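Local coordinates for 2-methyl-3-hydroxypyridine-5-carboxylic acid oxygenase (Mesorhizobium loti, PDB 3ALJ), which catalyses the FAD-dependent oxygenation of 2-methyl-3-hydroxypyridine-5-carboxylic acid, a reaction that probably opens the pyridine ring, at residues E83-N88 with N198-W203; L182-M187 with I257-L262. All blocks are in the same frame, centred on the assembly; numbering follows the deposited sequence.

Both contacts reach one mixed seven-stranded sheet, with centres about 19 Å apart and nearest atoms about 6 Å apart, so they do not touch. Contact 1 pairs two neighbouring strands, 82-86 and 199-203, close to the edge formed by strand 89-94; contact 2 lays helix 253-260 and the turn after it against strand 170-185, next to the opposite edge strand, 267-275. Along the chain the segments alternate: 83-88, 182-187, 198-203, 257-262. The sheet is thus assembled from distant pieces of sequence. It is consistent with the substrate-domain sheet of aromatic hydroxylase-type flavoproteins; Thr199 and Ile183 carry side chains about 10 and 11 Å from the bound FAD.

Contact 1: residues E83-N88 with N198-W203; sequences ETWMHN and NTIDMW
Trp85 lies across Ile200 and alongside Met202 on one face of the sheet. Trp85 CB rests 4.1 Å from Asp201 O. From CG outward the indole covers Ile200 CG2, which stands 3.5 Å from the centroid of the Trp85 five-membered ring, a CH-pi contact only 7° off the normal. Trp85 NE1 hydrogen-bonds in the ring plane to Glu83 OE2 (2.9 Å), meeting the carboxylate from above its plane; Ser90 is a second partner of that oxygen. On the benzo side, Trp85 CE3 meets Met202 CG at 3.9 Å, CZ2 meets Ile200 CD1, and CZ3 and CH2 meet Met202 CE, with the sulfur placed obliquely in a Met-aromatic contact. Beneath these side chains strands 82-86 and 199-203 run parallel, 17° apart: Glu83 and Trp85 each give N-H and take one back, as in Trp85 N to Asp201 O (2.8 Å). A serine in place of Trp85 removes the ring and its N-H, and would probably open a gap over Ile200 CG2 and leave Glu83 OE2 to Ser90. On the other face, Met86 bends at chi2 and chi3 to bring Met86 CE within 3.7 Å of Trp203 CB, while Asp201 OD2 is salt-bridged to Arg211 and weakly bonded by Trp203 NE1.

Contact 2: residues L182-M187 with I257-L262; sequences LIVPRM and IEAAKL
Val184 pushes its CG1, the main bump on this side of strand 170-185, into the notch between Ala259 of helix 253-260 and Leu262 in the turn that follows. Val184 CG1 comes within 3.7 Å of Ala259 CA on one side of the notch and 4.0 Å of Leu262 CD1 on the other. Ala259 CB forms one wall, and Leu182 CD1 touches Ala259 CB at 3.7 Å, from a direction about at right angles to that of Val184 CG1. The small side chain is consistent with the close approach of strand and helix: the Val184 and Ala259 CA atoms are 6.1 Å apart. Val184 takes chi1 -61°, which sends CG1 opposite its carbonyl carbon and onto the helix, and leaves CG2 in the crowded position between N and C.

Beyond the helix, Leu262 supplies the second bump. Leu262 CD1 slips in against the strand, 3.6 Å from Ile183 O. Leu182 and Leu262 lie antiparallel flank to flank, CB and CD2 of Leu182 against CD1 of Leu262. At the other end Glu258 offers its aliphatic part: Glu258 CB lies 3.8 Å from Pro185 CD, the side chains crossing at nearly a right angle, and Met187 SD meets Glu258 CG at 4.1 Å. The bend of Glu258 at chi2 (-62°) turns the carboxylate back to Lys261, whose NZ forms a salt bridge to Glu258 OE1 on its syn side (3.1 Å). No hydrogen bond joins the two segments; the fit is apolar.

In the sheet, strand 221-228 is hydrogen-bonded to strand 170-185, Leu224 to Leu182 and Leu222 to Val184, and strand 267-275 is the neighbour on the other side. Met187 also reaches Pro254 and Cys255 earlier in helix 253-260, while Ile257 and Ala260 lean on Leu242 of helix 242-248.

Contact 1: residues E83-N88 with N198-W203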
loop_
_atom_site.group_PDB
_atom_site.type_symbol
_atom_site.label_atom_id
_atom_site.label_comp_id
_atom_site.label_asym_id
_atom_site.label_seq_id
_atom_site.Cartn_x
_atom_site.Cartn_y
_atom_site.Cartn_z
ATOM N N GLU A 83 14.286 -2.526 13.522
ATOM C CA GLU A 83 14.515 -2.338 14.969
ATOM C C GLU A 83 13.245 -1.693 15.625
ATOM O O GLU A 83 12.605 -0.875 14.984
ATOM C CB GLU A 83 15.764 -1.517 15.174
ATOM C CG GLU A 83 16.091 -1.289 16.643
ATOM C CD GLU A 83 17.451 -0.604 16.847
ATOM O OE1 GLU A 83 17.988 -0.006 15.900
ATOM O OE2 GLU A 83 17.870 -0.559 18.022
ATOM N N THR A 84 12.938 -2.075 16.844
ATOM C CA THR A 84 11.888 -1.440 17.625
ATOM C C THR A 84 12.452 -0.859 18.872
ATOM O O THR A 84 13.258 -1.574 19.593
ATOM C CB THR A 84 10.838 -2.505 17.950
ATOM O OG1 THR A 84 10.327 -3.006 16.716
ATOM C CG2 THR A 84 9.598 -1.899 18.668
ATOM N N TRP A 85 12.072 0.387 19.179
ATOM C CA TRP A 85 12.366 0.980 20.528
ATOM C C TRP A 85 11.089 1.174 21.316
ATOM O O TRP A 85 10.055 1.536 20.748
ATOM C CB TRP A 85 13.042 2.344 20.388
ATOM C CG TRP A 85 14.422 2.325 19.769
ATOM C CD1 TRP A 85 15.148 1.273 19.336
ATOM C CD2 TRP A 85 15.192 3.559 19.510
ATOM N NE1 TRP A 85 16.364 1.750 18.836
ATOM C CE2 TRP A 85 16.432 3.131 18.934
ATOM C CE3 TRP A 85 14.935 4.945 19.720
ATOM C CZ2 TRP A 85 17.424 4.046 18.528
ATOM C CZ3 TRP A 85 15.964 5.879 19.328
ATOM C CH2 TRP A 85 17.130 5.409 18.707
ATOM N N MET A 86 11.202 1.057 22.624
ATOM C CA MET A 86 10.162 1.471 23.557
ATOM C C MET A 86 10.789 2.403 24.550
ATOM O O MET A 86 11.776 1.999 25.222
ATOM C CB MET A 86 9.563 0.276 24.312
ATOM C CG MET A 86 8.622 0.762 25.477
ATOM S SD MET A 86 7.238 1.840 24.912
ATOM C CE MET A 86 6.426 0.656 23.991
ATOM N N HIS A 87 10.363 3.648 24.651
ATOM C CA HIS A 87 10.987 4.603 25.606
ATOM C C HIS A 87 12.486 4.679 25.395
ATOM O O HIS A 87 13.264 4.721 26.364
ATOM C CB HIS A 87 10.558 4.286 27.057
ATOM C CG HIS A 87 9.066 4.334 27.279
ATOM N ND1 HIS A 87 8.225 5.347 26.809
ATOM C CD2 HIS A 87 8.279 3.469 27.936
ATOM C CE1 HIS A 87 6.964 5.052 27.136
ATOM N NE2 HIS A 87 6.972 3.922 27.816
ATOM N N ASN A 88 12.906 4.713 24.114
ATOM C CA ASN A 88 14.347 4.871 23.696
ATOM C C ASN A 88 15.194 3.666 23.996
ATOM O O ASN A 88 16.451 3.755 23.743
ATOM C CB ASN A 88 14.974 6.146 24.298
ATOM C CG ASN A 88 14.124 7.334 23.985
ATOM O OD1 ASN A 88 13.729 7.436 22.840
ATOM N ND2 ASN A 88 13.798 8.139 24.939
ATOM N N ASN A 198 18.885 1.702 9.725
ATOM C CA ASN A 198 17.851 0.726 10.151
ATOM C C ASN A 198 16.453 1.387 9.922
ATOM O O ASN A 198 16.275 2.586 10.004
ATOM C CB ASN A 198 17.923 0.435 11.682
ATOM C CG ASN A 198 19.154 -0.353 12.125
ATOM O OD1 ASN A 198 19.313 -0.599 13.374
ATOM N ND2 ASN A 198 19.991 -0.703 11.226
ATOM N N THR A 199 15.442 0.463 9.807
ATOM C CA THR A 199 14.079 0.859 10.270
ATOM C C THR A 199 14.173 0.882 11.753
ATOM O O THR A 199 14.704 -0.040 12.406
ATOM C CB THR A 199 13.052 -0.209 9.857
ATOM O OG1 THR A 199 12.756 -0.009 8.469
ATOM C CG2 THR A 199 11.785 -0.039 10.713
ATOM N N ILE A 200 13.634 1.951 12.349
ATOM C CA ILE A 200 13.503 2.031 13.814
ATOM C C ILE A 200 12.084 2.503 14.107
ATOM O O ILE A 200 11.681 3.660 13.778
ATOM C CB ILE A 200 14.509 3.015 14.447
ATOM C CG1 ILE A 200 15.932 2.751 13.921
ATOM C CG2 ILE A 200 14.474 2.772 15.990
ATOM C CD1 ILE A 200 16.935 3.848 14.413
ATOM N N ASP A 201 11.295 1.645 14.760
ATOM C CA ASP A 201 9.921 2.002 15.186
ATOM C C ASP A 201 10.007 2.466 16.617
ATOM O O ASP A 201 10.231 1.649 17.526
ATOM C CB ASP A 201 9.008 0.764 15.026
ATOM C CG ASP A 201 7.584 1.149 15.196
ATOM O OD1 ASP A 201 7.290 2.374 15.344
ATOM O OD2 ASP A 201 6.699 0.268 15.165
ATOM N N MET A 202 9.943 3.794 16.787
ATOM C CA MET A 202 10.262 4.421 18.073
ATOM C C MET A 202 8.988 4.757 18.824
ATOM O O MET A 202 8.293 5.761 18.574
ATOM C CB MET A 202 11.038 5.729 17.846
ATOM C CG MET A 202 12.275 5.534 16.963
ATOM S SD MET A 202 12.871 7.139 16.426
ATOM C CE MET A 202 14.544 6.759 15.799
ATOM N N TRP A 203 8.602 3.847 19.742
ATOM C CA TRP A 203 7.336 4.012 20.507
ATOM C C TRP A 203 7.566 4.709 21.848
ATOM O O TRP A 203 8.632 4.534 22.538
ATOM C CB TRP A 203 6.833 2.631 20.900
ATOM C CG TRP A 203 6.188 1.874 19.714
ATOM C CD1 TRP A 203 6.816 1.164 18.725
ATOM C CD2 TRP A 203 4.794 1.734 19.498
ATOM N NE1 TRP A 203 5.831 0.585 17.928
ATOM C CE2 TRP A 203 4.584 0.930 18.380
ATOM C CE3 TRP A 203 3.657 2.262 20.141
ATOM C CZ2 TRP A 203 3.304 0.627 17.875
ATOM C CZ3 TRP A 203 2.382 1.946 19.661
ATOM C CH2 TRP A 203 2.208 1.156 18.560
HETATM O O HOH W 1 11.311 5.170 21.737
#

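Contact 2: residues L182-M187 with I257-L262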
loop_
_atom_site.group_PDB
_atom_site.type_symbol
_atom_site.label_atom_id
_atom_site.label_comp_id
_atom_site.label_asym_id
_atom_site.label_seq_id
_atom_site.Cartn_x
_atom_site.Cartn_y
_atom_site.Cartn_z
ATOM N N LEU A 182 5.933 11.820 5.977
ATOM C CA LEU A 182 6.704 12.830 5.257
ATOM C C LEU A 182 8.007 12.207 4.758
ATOM O O LEU A 182 8.524 11.210 5.282
ATOM C CB LEU A 182 7.153 13.971 6.203
ATOM C CG LEU A 182 6.087 14.530 7.101
ATOM C CD1 LEU A 182 6.529 15.457 8.197
ATOM C CD2 LEU A 182 5.162 15.359 6.256
ATOM N N ILE A 183 8.538 12.823 3.664
ATOM C CA ILE A 183 9.890 12.615 3.184
ATOM C C ILE A 183 10.716 13.803 3.514
ATOM O O ILE A 183 10.348 14.967 3.141
ATOM C CB ILE A 183 9.930 12.281 1.676
ATOM C CG1 ILE A 183 9.004 11.123 1.237
ATOM C CG2 ILE A 183 11.365 12.055 1.219
ATOM C CD1 ILE A 183 9.316 9.741 1.983
ATOM N N VAL A 184 11.843 13.547 4.172
ATOM C CA VAL A 184 12.867 14.576 4.482
ATOM C C VAL A 184 14.233 14.046 4.067
ATOM O O VAL A 184 14.455 12.869 3.782
ATOM C CB VAL A 184 12.885 14.974 5.981
ATOM C CG1 VAL A 184 11.504 15.561 6.325
ATOM C CG2 VAL A 184 13.156 13.728 6.861
ATOM N N PRO A 185 15.241 14.914 3.965
ATOM C CA PRO A 185 16.604 14.454 3.773
ATOM C C PRO A 185 17.091 13.545 4.907
ATOM O O PRO A 185 16.604 13.688 6.056
ATOM C CB PRO A 185 17.429 15.798 3.733
ATOM C CG PRO A 185 16.454 16.822 3.477
ATOM C CD PRO A 185 15.149 16.381 4.120
ATOM N N ARG A 186 17.972 12.608 4.548
ATOM C CA ARG A 186 18.548 11.717 5.553
ATOM C C ARG A 186 19.290 12.409 6.707
ATOM O O ARG A 186 19.236 11.908 7.820
ATOM C CB ARG A 186 19.491 10.752 4.894
ATOM C CG ARG A 186 18.779 9.736 3.930
ATOM C CD ARG A 186 18.064 8.578 4.671
ATOM N NE ARG A 186 18.886 7.840 5.619
ATOM C CZ ARG A 186 19.648 6.805 5.323
ATOM N NH1 ARG A 186 19.773 6.265 4.092
ATOM N NH2 ARG A 186 20.285 6.227 6.325
ATOM N N MET A 187 19.977 13.533 6.412
ATOM C CA MET A 187 20.801 14.238 7.405
ATOM C C MET A 187 21.735 13.264 8.124
ATOM O O MET A 187 21.913 13.388 9.341
ATOM C CB MET A 187 19.920 14.982 8.428
ATOM C CG MET A 187 18.750 15.847 7.818
ATOM S SD MET A 187 19.420 17.047 6.655
ATOM C CE MET A 187 20.184 18.259 7.845
ATOM N N ILE A 257 13.709 19.145 12.064
ATOM C CA ILE A 257 13.720 20.561 11.645
ATOM C C ILE A 257 13.364 20.590 10.164
ATOM O O ILE A 257 12.591 21.478 9.745
ATOM C CB ILE A 257 15.139 21.143 11.940
ATOM C CG1 ILE A 257 15.245 21.397 13.450
ATOM C CG2 ILE A 257 15.388 22.467 11.112
ATOM C CD1 ILE A 257 16.695 21.719 13.909
ATOM N N GLU A 258 13.890 19.654 9.324
ATOM C CA GLU A 258 13.500 19.628 7.902
ATOM C C GLU A 258 12.028 19.320 7.753
ATOM O O GLU A 258 11.307 19.938 6.937
ATOM C CB GLU A 258 14.323 18.677 7.051
ATOM C CG GLU A 258 15.856 18.956 7.232
ATOM C CD GLU A 258 16.220 20.374 6.763
ATOM O OE1 GLU A 258 15.646 20.831 5.769
ATOM O OE2 GLU A 258 17.044 21.052 7.483
ATOM N N ALA A 259 11.492 18.443 8.625
ATOM C CA ALA A 259 10.060 18.129 8.525
ATOM C C ALA A 259 9.120 19.241 8.775
ATOM O O ALA A 259 8.018 19.370 8.168
ATOM C CB ALA A 259 9.718 16.927 9.484
ATOM N N ALA A 260 9.541 20.085 9.740
ATOM C CA ALA A 260 8.724 21.204 10.153
ATOM C C ALA A 260 8.592 22.288 9.051
ATOM O O ALA A 260 7.618 23.061 9.167
ATOM C CB ALA A 260 9.298 21.804 11.476
ATOM N N LYS A 261 9.462 22.255 8.054
ATOM C CA LYS A 261 9.340 23.190 6.871
ATOM C C LYS A 261 8.231 22.806 5.901
ATOM O O LYS A 261 7.918 23.599 4.987
ATOM C CB LYS A 261 10.638 23.205 6.115
ATOM C CG LYS A 261 11.772 23.689 7.002
ATOM C CD LYS A 261 13.024 23.556 6.235
ATOM C CE LYS A 261 14.188 24.203 7.060
ATOM N NZ LYS A 261 15.461 23.860 6.449
ATOM N N LEU A 262 7.674 21.596 6.010
ATOM C CA LEU A 262 6.742 21.078 5.023
ATOM C C LEU A 262 5.318 21.514 5.326
ATOM O O LEU A 262 4.603 20.994 6.209
ATOM C CB LEU A 262 6.856 19.506 4.979
ATOM C CG LEU A 262 8.218 18.914 4.564
ATOM C CD1 LEU A 262 8.301 17.370 4.772
ATOM C CD2 LEU A 262 8.435 19.206 3.065
#